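Local coordinates for protein bile salt hydrolase/transferase (Clostridium perfringens, PDB 2BJF) that hydrolyses the amide bond of glycine- and taurine-conjugated bile salts, releasing free bile acids, and belongs to the N-terminal nucleophile hydrolases, at residues Pro101-Val109 against Asn139-Ser147; Thr50-Gly58 against Phe67-Gly75. One frame throughout, in Å; residues are numbered along the deposited sequence.

Interaction 1: residues Pro101-Val109 against Asn139-Ser147; sequences PVYNFLLWV and NTTLHWMIS. With DXC ((3alpha,5beta,12alpha)-3,12-dihydroxycholan-24-oic acid), chain B.
F105 meets W144 because two first torsions aim their rings into the same layer: CG of F105 stands anti to its own backbone N (chi1 -176°), which drops the phenyl from the helix toward the strand, while CG of W144 lies beside its N, opposite the carbonyl carbon, lifting the indole off the strand. The two rings pack obliquely, planes 43° apart and six-membered-ring centroids 4.3 Å from each other, and F105 CD2 sits over the centre of one indole face, 3.4 Å from W144 CD2. The opposite indole face carries CB of L142. F105 is held from its own helix too, by V109 CG2 over one phenyl face; CG2 also comes to 4.1 Å from I146 CD1, the two branched side chains reaching tip to tip. At the other end V102 and N139 slide past each other in opposite directions, V102 CB lying 3.7 Å from N139 CG. N139 OD1 sits at the edge of the Y103 ring, near its plane, and 3.5 Å from Y103 CB; its ND2 is engaged by I131 O and D130. No direct hydrogen bond joins the segments. Instead one water takes the N-H groups of W144 NE1 (3.2 Å) and L106 N and donates to V102 O, giving the indole nitrogen a partner and tying it to V102, just before the helix, and to L106 in its first turn. L142 CD1 touches V102 CG1 and, 3.7 Å away, C16 of the bound deoxycholate, with T140 OG1 close to C11 of the same steroid. The helical residues 105-109 run at 21° to strand 142-147, packing with helix 116-123 against one face of the antiparallel sheet of this Ntn hydrolase at the wall of the bile-acid pocket.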
loop_
_atom_site.group_PDB
_atom_site.type_symbol
_atom_site.label_atom_id
_atom_site.label_comp_id
_atom_site.label_asym_id
_atom_site.label_seq_id
_atom_site.Cartn_x
_atom_site.Cartn_y
_atom_site.Cartn_z
ATOM N N PRO A 101 -41.010 3.439 -0.451
ATOM C CA PRO A 101 -40.252 4.689 -0.412
ATOM C C PRO A 101 -38.925 4.507 0.321
ATOM O O PRO A 101 -38.863 3.756 1.298
ATOM C CB PRO A 101 -41.168 5.632 0.372
ATOM C CG PRO A 101 -42.531 5.038 0.252
ATOM C CD PRO A 101 -42.299 3.564 0.252
ATOM N N VAL A 102 -37.882 5.186 -0.154
ATOM C CA VAL A 102 -36.529 5.045 0.401
ATOM C C VAL A 102 -36.496 5.226 1.923
ATOM O O VAL A 102 -35.931 4.394 2.638
ATOM C CB VAL A 102 -35.520 6.023 -0.262
ATOM C CG1 VAL A 102 -34.100 5.745 0.220
ATOM C CG2 VAL A 102 -35.584 5.927 -1.777
ATOM N N TYR A 103 -37.115 6.305 2.403
ATOM C CA TYR A 103 -37.134 6.639 3.832
ATOM C C TYR A 103 -37.827 5.580 4.696
ATOM O O TYR A 103 -37.583 5.505 5.902
ATOM C CB TYR A 103 -37.794 8.009 4.060
ATOM C CG TYR A 103 -39.273 8.049 3.723
ATOM C CD1 TYR A 103 -40.233 7.632 4.648
ATOM C CD2 TYR A 103 -39.712 8.503 2.481
ATOM C CE1 TYR A 103 -41.589 7.659 4.342
ATOM C CE2 TYR A 103 -41.069 8.540 2.167
ATOM C CZ TYR A 103 -42.001 8.115 3.101
ATOM O OH TYR A 103 -43.343 8.143 2.797
ATOM N N ASN A 104 -38.690 4.776 4.076
ATOM C CA ASN A 104 -39.518 3.815 4.802
ATOM C C ASN A 104 -39.043 2.362 4.706
ATOM O O ASN A 104 -39.611 1.482 5.354
ATOM C CB ASN A 104 -40.982 3.923 4.351
ATOM C CG ASN A 104 -41.960 3.388 5.389
ATOM O OD1 ASN A 104 -41.863 3.706 6.576
ATOM N ND2 ASN A 104 -42.914 2.576 4.942
ATOM N N PHE A 105 -38.001 2.111 3.913
ATOM C CA PHE A 105 -37.555 0.736 3.663
ATOM C C PHE A 105 -37.177 -0.026 4.933
ATOM O O PHE A 105 -37.608 -1.164 5.124
ATOM C CB PHE A 105 -36.400 0.684 2.654
ATOM C CG PHE A 105 -35.976 -0.716 2.299
ATOM C CD1 PHE A 105 -36.643 -1.429 1.310
ATOM C CD2 PHE A 105 -34.918 -1.331 2.967
ATOM C CE1 PHE A 105 -36.260 -2.728 0.984
ATOM C CE2 PHE A 105 -34.526 -2.627 2.647
ATOM C CZ PHE A 105 -35.200 -3.328 1.655
ATOM N N LEU A 106 -36.370 0.599 5.788
ATOM C CA LEU A 106 -35.899 -0.055 7.005
ATOM C C LEU A 106 -37.070 -0.455 7.908
ATOM O O LEU A 106 -37.148 -1.599 8.363
ATOM C CB LEU A 106 -34.903 0.838 7.751
ATOM C CG LEU A 106 -33.843 0.123 8.596
ATOM C CD1 LEU A 106 -32.620 0.999 8.766
ATOM C CD2 LEU A 106 -34.382 -0.304 9.955
ATOM N N LEU A 107 -37.982 0.486 8.146
ATOM C CA LEU A 107 -39.176 0.217 8.946
ATOM C C LEU A 107 -40.077 -0.835 8.291
ATOM O O LEU A 107 -40.653 -1.672 8.984
ATOM C CB LEU A 107 -39.955 1.511 9.217
ATOM C CG LEU A 107 -41.238 1.431 10.056
ATOM C CD1 LEU A 107 -40.980 0.832 11.437
ATOM C CD2 LEU A 107 -41.880 2.804 10.175
ATOM N N TRP A 108 -40.184 -0.792 6.963
ATOM C CA TRP A 108 -40.981 -1.770 6.214
ATOM C C TRP A 108 -40.479 -3.199 6.443
ATOM O O TRP A 108 -41.277 -4.126 6.597
ATOM C CB TRP A 108 -40.995 -1.426 4.718
ATOM C CG TRP A 108 -41.670 -2.451 3.847
ATOM C CD1 TRP A 108 -43.008 -2.559 3.592
ATOM C CD2 TRP A 108 -41.036 -3.505 3.112
ATOM N NE1 TRP A 108 -43.245 -3.616 2.747
ATOM C CE2 TRP A 108 -42.053 -4.217 2.437
ATOM C CE3 TRP A 108 -39.705 -3.922 2.960
ATOM C CZ2 TRP A 108 -41.783 -5.321 1.620
ATOM C CZ3 TRP A 108 -39.435 -5.023 2.149
ATOM C CH2 TRP A 108 -40.473 -5.707 1.489
ATOM N N VAL A 109 -39.156 -3.365 6.473
ATOM C CA VAL A 109 -38.542 -4.666 6.738
ATOM C C VAL A 109 -38.857 -5.146 8.158
ATOM O O VAL A 109 -39.337 -6.265 8.348
ATOM C CB VAL A 109 -37.005 -4.631 6.514
ATOM C CG1 VAL A 109 -36.347 -5.920 7.002
ATOM C CG2 VAL A 109 -36.687 -4.402 5.044
ATOM N N ASN A 139 -34.199 11.931 -0.907
ATOM C CA ASN A 139 -33.866 10.869 0.030
ATOM C C ASN A 139 -32.369 10.600 0.030
ATOM O O ASN A 139 -31.705 10.751 -1.000
ATOM C CB ASN A 139 -34.614 9.586 -0.328
ATOM C CG ASN A 139 -36.070 9.624 0.085
ATOM O OD1 ASN A 139 -36.391 9.690 1.273
ATOM N ND2 ASN A 139 -36.963 9.565 -0.895
ATOM N N THR A 140 -31.847 10.210 1.190
ATOM C CA THR A 140 -30.453 9.797 1.316
ATOM C C THR A 140 -30.209 8.576 0.428
ATOM O O THR A 140 -31.057 7.683 0.338
ATOM C CB THR A 140 -30.096 9.470 2.787
ATOM O OG1 THR A 140 -30.505 10.555 3.631
ATOM C CG2 THR A 140 -28.596 9.245 2.960
ATOM N N THR A 141 -29.062 8.563 -0.247
ATOM C CA THR A 141 -28.651 7.423 -1.063
ATOM C C THR A 141 -28.237 6.282 -0.139
ATOM O O THR A 141 -27.310 6.429 0.660
ATOM C CB THR A 141 -27.489 7.796 -1.998
ATOM O OG1 THR A 141 -26.431 8.386 -1.233
ATOM C CG2 THR A 141 -27.951 8.785 -3.060
ATOM N N LEU A 142 -28.935 5.153 -0.244
ATOM C CA LEU A 142 -28.791 4.070 0.727
ATOM C C LEU A 142 -28.732 2.675 0.121
ATOM O O LEU A 142 -29.309 2.412 -0.937
ATOM C CB LEU A 142 -29.948 4.101 1.731
ATOM C CG LEU A 142 -30.139 5.303 2.658
ATOM C CD1 LEU A 142 -31.560 5.310 3.190
ATOM C CD2 LEU A 142 -29.126 5.307 3.797
ATOM N N HIS A 143 -28.014 1.795 0.812
ATOM C CA HIS A 143 -28.180 0.353 0.667
ATOM C C HIS A 143 -28.314 -0.266 2.061
ATOM O O HIS A 143 -27.976 0.375 3.063
ATOM C CB HIS A 143 -27.067 -0.283 -0.185
ATOM C CG HIS A 143 -25.695 -0.220 0.416
ATOM N ND1 HIS A 143 -24.659 -1.009 -0.038
ATOM C CD2 HIS A 143 -25.183 0.528 1.422
ATOM C CE1 HIS A 143 -23.569 -0.747 0.661
ATOM N NE2 HIS A 143 -23.861 0.180 1.555
ATOM N N TRP A 144 -28.827 -1.490 2.130
ATOM C CA TRP A 144 -29.204 -2.073 3.412
ATOM C C TRP A 144 -28.575 -3.435 3.666
ATOM O O TRP A 144 -28.418 -4.235 2.745
ATOM C CB TRP A 144 -30.729 -2.188 3.522
ATOM C CG TRP A 144 -31.449 -0.871 3.474
ATOM C CD1 TRP A 144 -31.865 -0.124 4.540
ATOM C CD2 TRP A 144 -31.838 -0.146 2.301
ATOM N NE1 TRP A 144 -32.489 1.021 4.103
ATOM C CE2 TRP A 144 -32.486 1.033 2.734
ATOM C CE3 TRP A 144 -31.707 -0.381 0.925
ATOM C CZ2 TRP A 144 -33.000 1.979 1.839
ATOM C CZ3 TRP A 144 -32.212 0.563 0.037
ATOM C CH2 TRP A 144 -32.853 1.727 0.498
ATOM N N MET A 145 -28.219 -3.679 4.923
ATOM C CA MET A 145 -27.839 -5.010 5.379
ATOM C C MET A 145 -28.921 -5.534 6.318
ATOM O O MET A 145 -29.389 -4.813 7.203
ATOM C CB MET A 145 -26.479 -4.986 6.079
ATOM C CG MET A 145 -25.959 -6.363 6.467
ATOM S SD MET A 145 -24.251 -6.319 7.038
ATOM C CE MET A 145 -24.063 -7.982 7.674
ATOM N N ILE A 146 -29.322 -6.784 6.103
ATOM C CA ILE A 146 -30.372 -7.426 6.891
ATOM C C ILE A 146 -29.825 -8.741 7.443
ATOM O O ILE A 146 -29.197 -9.510 6.714
ATOM C CB ILE A 146 -31.653 -7.672 6.045
ATOM C CG1 ILE A 146 -32.179 -6.353 5.465
ATOM C CG2 ILE A 146 -32.739 -8.348 6.881
ATOM C CD1 ILE A 146 -33.209 -6.515 4.357
ATOM N N SER A 147 -30.049 -8.979 8.732
ATOM C CA SER A 147 -29.497 -10.145 9.416
ATOM C C SER A 147 -30.458 -10.624 10.498
ATOM O O SER A 147 -31.212 -9.825 11.052
ATOM C CB SER A 147 -28.137 -9.792 10.031
ATOM O OG SER A 147 -27.383 -10.956 10.327
HETATM C C1 DXC B . -33.232 14.575 4.383
HETATM C C2 DXC B . -33.890 13.227 4.091
HETATM C C3 DXC B . -34.827 12.748 5.215
HETATM C C4 DXC B . -34.186 12.772 6.615
HETATM C C5 DXC B . -33.524 14.131 6.851
HETATM C C6 DXC B . -32.552 14.554 5.748
HETATM C C7 DXC B . -35.401 11.372 4.844
HETATM C C8 DXC B . -34.413 10.218 5.025
HETATM C C9 DXC B . -33.670 10.234 6.362
HETATM C C10 DXC B . -33.137 11.635 6.726
HETATM C C11 DXC B . -32.459 9.296 6.326
HETATM C C12 DXC B . -31.679 9.203 7.640
HETATM C C13 DXC B . -31.190 10.601 8.052
HETATM C C14 DXC B . -32.340 11.621 8.048
HETATM C C15 DXC B . -32.633 7.860 5.831
HETATM C C16 DXC B . -31.372 7.162 6.351
HETATM C C17 DXC B . -30.607 8.194 7.198
HETATM C C18 DXC B . -35.266 12.608 7.684
HETATM C C19 DXC B . -29.678 7.530 8.238
HETATM O O1 DXC B . -30.127 11.057 7.200
HETATM O O2 DXC B . -32.256 14.856 3.372
HETATM C C20 DXC B . -32.542 8.624 8.777
HETATM C C21 DXC B . -28.556 6.731 7.562
HETATM C C22 DXC B . -27.656 7.596 6.674
HETATM C C23 DXC B . -26.286 6.990 6.470
HETATM O O3 DXC B . -25.948 5.984 7.130
HETATM O O4 DXC B . -25.532 7.533 5.634
HETATM C C24 DXC B . -29.070 8.490 9.265
HETATM O O HOH W 1 -34.766 3.148 4.904
#

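Interaction 2: residues Thr50-Gly58 against Phe67-Gly75; sequences TKYAVLGMG and FADGMNEKG
Y52 lies against K74, whose CG sits over one face of the phenol ring, 3.7 Å from its centroid: a CH-pi contact, with CG of K51 over the opposite face. Next along the chain, A53 N donates an almost perfectly straight bond (178°) to E73 OE2 at 2.9 Å, which accepts through its anti lone pair. CG of E73 is wedged between its own N and carbonyl carbon (chi1 56°), and from there the chain runs extended, carrying OE2 across to A53 N, while E73 N bonds to A53 O. The other carboxylate oxygen forms a salt bridge with R35, so E73 is gripped on both oxygens. N72 begins the type I turn to G75, and its OD1 accepts from K74 N as an Asx turn, the donor standing above the amide plane. V54 faces N72 as a non-hydrogen-bonded pair and sends CG1 to F67 CZ, 4.0 Å away. With this pair begins the antiparallel pairing of strands 54-61 and 70-72, inside the larger antiparallel sheet of the Ntn fold. L55 and M71 exchange two backbone bonds, L55 N to M71 O at 2.9 Å and M71 N to L55 O at 2.8 Å. G56 and G70, neither with a side chain, let the backbones close to 3.7 Å between CA atoms; the edge of the F67 ring meets G56 O. Opposite M57 the partner chain makes a beta bulge, with A68 the extra residue: M57 O takes a bond from A68 N at 2.8 Å and a weak one from D69 N, while M57 N bonds weakly to D69 O. The D69 carboxylate forms a salt bridge with R18 and hydrogen bonds with Y278, Y289 and S280. G58, one step on in the shifted register, pairs with F67, their CA atoms 4.0 Å apart.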
loop_
_atom_site.group_PDB
_atom_site.type_symbol
_atom_site.label_atom_id
_atom_site.label_comp_id
_atom_site.label_asym_id
_atom_site.label_seq_id
_atom_site.Cartn_x
_atom_site.Cartn_y
_atom_site.Cartn_z
ATOM N N THR A 50 -47.520 -1.517 12.169
ATOM C CA THR A 50 -46.541 -2.524 12.572
ATOM C C THR A 50 -47.208 -3.844 12.944
ATOM O O THR A 50 -48.230 -3.862 13.630
ATOM C CB THR A 50 -45.672 -2.047 13.763
ATOM O OG1 THR A 50 -46.512 -1.739 14.884
ATOM C CG2 THR A 50 -44.856 -0.812 13.385
ATOM N N LYS A 51 -46.636 -4.943 12.462
ATOM C CA LYS A 51 -47.026 -6.274 12.913
ATOM C C LYS A 51 -46.180 -6.632 14.130
ATOM O O LYS A 51 -46.695 -7.125 15.134
ATOM C CB LYS A 51 -46.845 -7.307 11.794
ATOM C CG LYS A 51 -47.247 -8.727 12.176
ATOM C CD LYS A 51 -46.954 -9.710 11.055
ATOM C CE LYS A 51 -47.282 -11.133 11.475
ATOM N NZ LYS A 51 -47.034 -12.105 10.375
ATOM N N TYR A 52 -44.880 -6.359 14.029
ATOM C CA TYR A 52 -43.935 -6.625 15.110
ATOM C C TYR A 52 -43.433 -5.330 15.738
ATOM O O TYR A 52 -43.334 -4.299 15.064
ATOM C CB TYR A 52 -42.750 -7.449 14.592
ATOM C CG TYR A 52 -43.143 -8.758 13.939
ATOM C CD1 TYR A 52 -43.783 -9.761 14.669
ATOM C CD2 TYR A 52 -42.867 -8.999 12.592
ATOM C CE1 TYR A 52 -44.144 -10.966 14.075
ATOM C CE2 TYR A 52 -43.222 -10.204 11.988
ATOM C CZ TYR A 52 -43.862 -11.181 12.737
ATOM O OH TYR A 52 -44.216 -12.374 12.148
ATOM N N ALA A 53 -43.126 -5.393 17.032
ATOM C CA ALA A 53 -42.535 -4.267 17.752
ATOM C C ALA A 53 -41.114 -4.015 17.255
ATOM O O ALA A 53 -40.403 -4.956 16.909
ATOM C CB ALA A 53 -42.538 -4.530 19.247
ATOM N N VAL A 54 -40.716 -2.745 17.227
ATOM C CA VAL A 54 -39.443 -2.321 16.639
ATOM C C VAL A 54 -38.642 -1.463 17.621
ATOM O O VAL A 54 -39.213 -0.648 18.347
ATOM C CB VAL A 54 -39.677 -1.526 15.318
ATOM C CG1 VAL A 54 -38.368 -1.006 14.736
ATOM C CG2 VAL A 54 -40.408 -2.385 14.286
ATOM N N LEU A 55 -37.323 -1.657 17.637
ATOM C CA LEU A 55 -36.410 -0.802 18.397
ATOM C C LEU A 55 -35.161 -0.492 17.580
ATOM O O LEU A 55 -34.534 -1.398 17.029
ATOM C CB LEU A 55 -36.015 -1.455 19.727
ATOM C CG LEU A 55 -35.083 -0.646 20.642
ATOM C CD1 LEU A 55 -35.807 0.551 21.246
ATOM C CD2 LEU A 55 -34.491 -1.519 21.740
ATOM N N GLY A 56 -34.803 0.788 17.508
ATOM C CA GLY A 56 -33.582 1.194 16.815
ATOM C C GLY A 56 -33.305 2.683 16.828
ATOM O O GLY A 56 -34.082 3.468 17.373
ATOM N N MET A 57 -32.179 3.068 16.232
ATOM C CA MET A 57 -31.818 4.474 16.104
ATOM C C MET A 57 -32.524 5.086 14.905
ATOM O O MET A 57 -32.528 4.513 13.815
ATOM C CB MET A 57 -30.304 4.638 15.949
ATOM C CG MET A 57 -29.807 6.069 16.148
ATOM S SD MET A 57 -29.760 6.569 17.882
ATOM C CE MET A 57 -28.283 5.717 18.438
ATOM N N GLY A 58 -33.118 6.253 15.111
ATOM C CA GLY A 58 -33.760 6.975 14.026
ATOM C C GLY A 58 -34.144 8.376 14.437
ATOM O O GLY A 58 -33.641 8.903 15.429
ATOM N N PHE A 67 -35.734 5.270 10.231
ATOM C CA PHE A 67 -34.650 4.595 10.956
ATOM C C PHE A 67 -33.305 4.552 10.237
ATOM O O PHE A 67 -33.241 4.500 9.007
ATOM C CB PHE A 67 -35.070 3.171 11.324
ATOM C CG PHE A 67 -36.084 3.105 12.426
ATOM C CD1 PHE A 67 -35.682 2.906 13.744
ATOM C CD2 PHE A 67 -37.440 3.243 12.153
ATOM C CE1 PHE A 67 -36.616 2.847 14.773
ATOM C CE2 PHE A 67 -38.382 3.189 13.175
ATOM C CZ PHE A 67 -37.969 2.989 14.488
ATOM N N ALA A 68 -32.238 4.561 11.034
ATOM C CA ALA A 68 -30.874 4.373 10.543
ATOM C C ALA A 68 -30.455 2.910 10.683
ATOM O O ALA A 68 -29.777 2.360 9.812
ATOM C CB ALA A 68 -29.917 5.270 11.300
ATOM N N ASP A 69 -30.853 2.298 11.797
ATOM C CA ASP A 69 -30.648 0.873 12.054
ATOM C C ASP A 69 -31.539 0.437 13.208
ATOM O O ASP A 69 -31.853 1.235 14.093
ATOM C CB ASP A 69 -29.179 0.537 12.351
ATOM C CG ASP A 69 -28.570 1.437 13.408
ATOM O OD1 ASP A 69 -28.129 2.548 13.052
ATOM O OD2 ASP A 69 -28.521 1.027 14.587
ATOM N N GLY A 70 -31.946 -0.826 13.192
ATOM C CA GLY A 70 -32.822 -1.345 14.232
ATOM C C GLY A 70 -33.104 -2.826 14.114
ATOM O O GLY A 70 -32.576 -3.507 13.234
ATOM N N MET A 71 -33.941 -3.319 15.019
ATOM C CA MET A 71 -34.364 -4.711 15.007
ATOM C C MET A 71 -35.823 -4.816 15.420
ATOM O O MET A 71 -36.401 -3.854 15.934
ATOM C CB MET A 71 -33.498 -5.543 15.957
ATOM C CG MET A 71 -33.620 -5.129 17.409
ATOM S SD MET A 71 -32.584 -6.080 18.520
ATOM C CE MET A 71 -32.266 -4.807 19.724
ATOM N N ASN A 72 -36.417 -5.983 15.192
ATOM C CA ASN A 72 -37.738 -6.269 15.743
ATOM C C ASN A 72 -37.703 -7.343 16.836
ATOM O O ASN A 72 -36.649 -7.916 17.131
ATOM C CB ASN A 72 -38.763 -6.582 14.635
ATOM C CG ASN A 72 -38.486 -7.889 13.904
ATOM O OD1 ASN A 72 -37.883 -8.817 14.444
ATOM N ND2 ASN A 72 -38.954 -7.967 12.664
ATOM N N GLU A 73 -38.867 -7.601 17.428
ATOM C CA GLU A 73 -39.018 -8.560 18.527
ATOM C C GLU A 73 -38.709 -10.011 18.145
ATOM O O GLU A 73 -38.554 -10.866 19.021
ATOM C CB GLU A 73 -40.440 -8.479 19.084
ATOM C CG GLU A 73 -41.516 -8.709 18.032
ATOM C CD GLU A 73 -42.896 -8.823 18.631
ATOM O OE1 GLU A 73 -43.182 -9.853 19.278
ATOM O OE2 GLU A 73 -43.696 -7.885 18.444
ATOM N N LYS A 74 -38.637 -10.283 16.843
ATOM C CA LYS A 74 -38.411 -11.639 16.341
ATOM C C LYS A 74 -36.933 -11.928 16.083
ATOM O O LYS A 74 -36.565 -13.052 15.732
ATOM C CB LYS A 74 -39.227 -11.889 15.064
ATOM C CG LYS A 74 -40.736 -11.637 15.191
ATOM C CD LYS A 74 -41.398 -12.462 16.297
ATOM C CE LYS A 74 -41.512 -13.933 15.928
ATOM N NZ LYS A 74 -42.257 -14.697 16.967
ATOM N N GLY A 75 -36.094 -10.912 16.259
ATOM C CA GLY A 75 -34.655 -11.065 16.068
ATOM C C GLY A 75 -34.181 -10.758 14.661
ATOM O O GLY A 75 -33.082 -11.162 14.271
#

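Interactions 1 and 2 are neighbours, their centres about 12 Å apart, and they belong to one branched sheet: strand 142-147 and strand 70-72 each pair with strand 77-82. Helix 105-112 bridges them directly. L106 CD1 rests 3.3 Å from A68 O and 3.6 Å from F67 O at the corner of interaction 2, and L107 CD1 lies 3.9 Å from F67 CE2. Both contacts also border the deoxycholate, interaction 1 through T140 and L142. In interaction 2 the side chain of A68 is about 4 Å from the bound deoxycholate. R18, which binds deoxycholate, forms a salt bridge with D69, and the side chain of the nucleophile C2 is about 8 Å from that of A68.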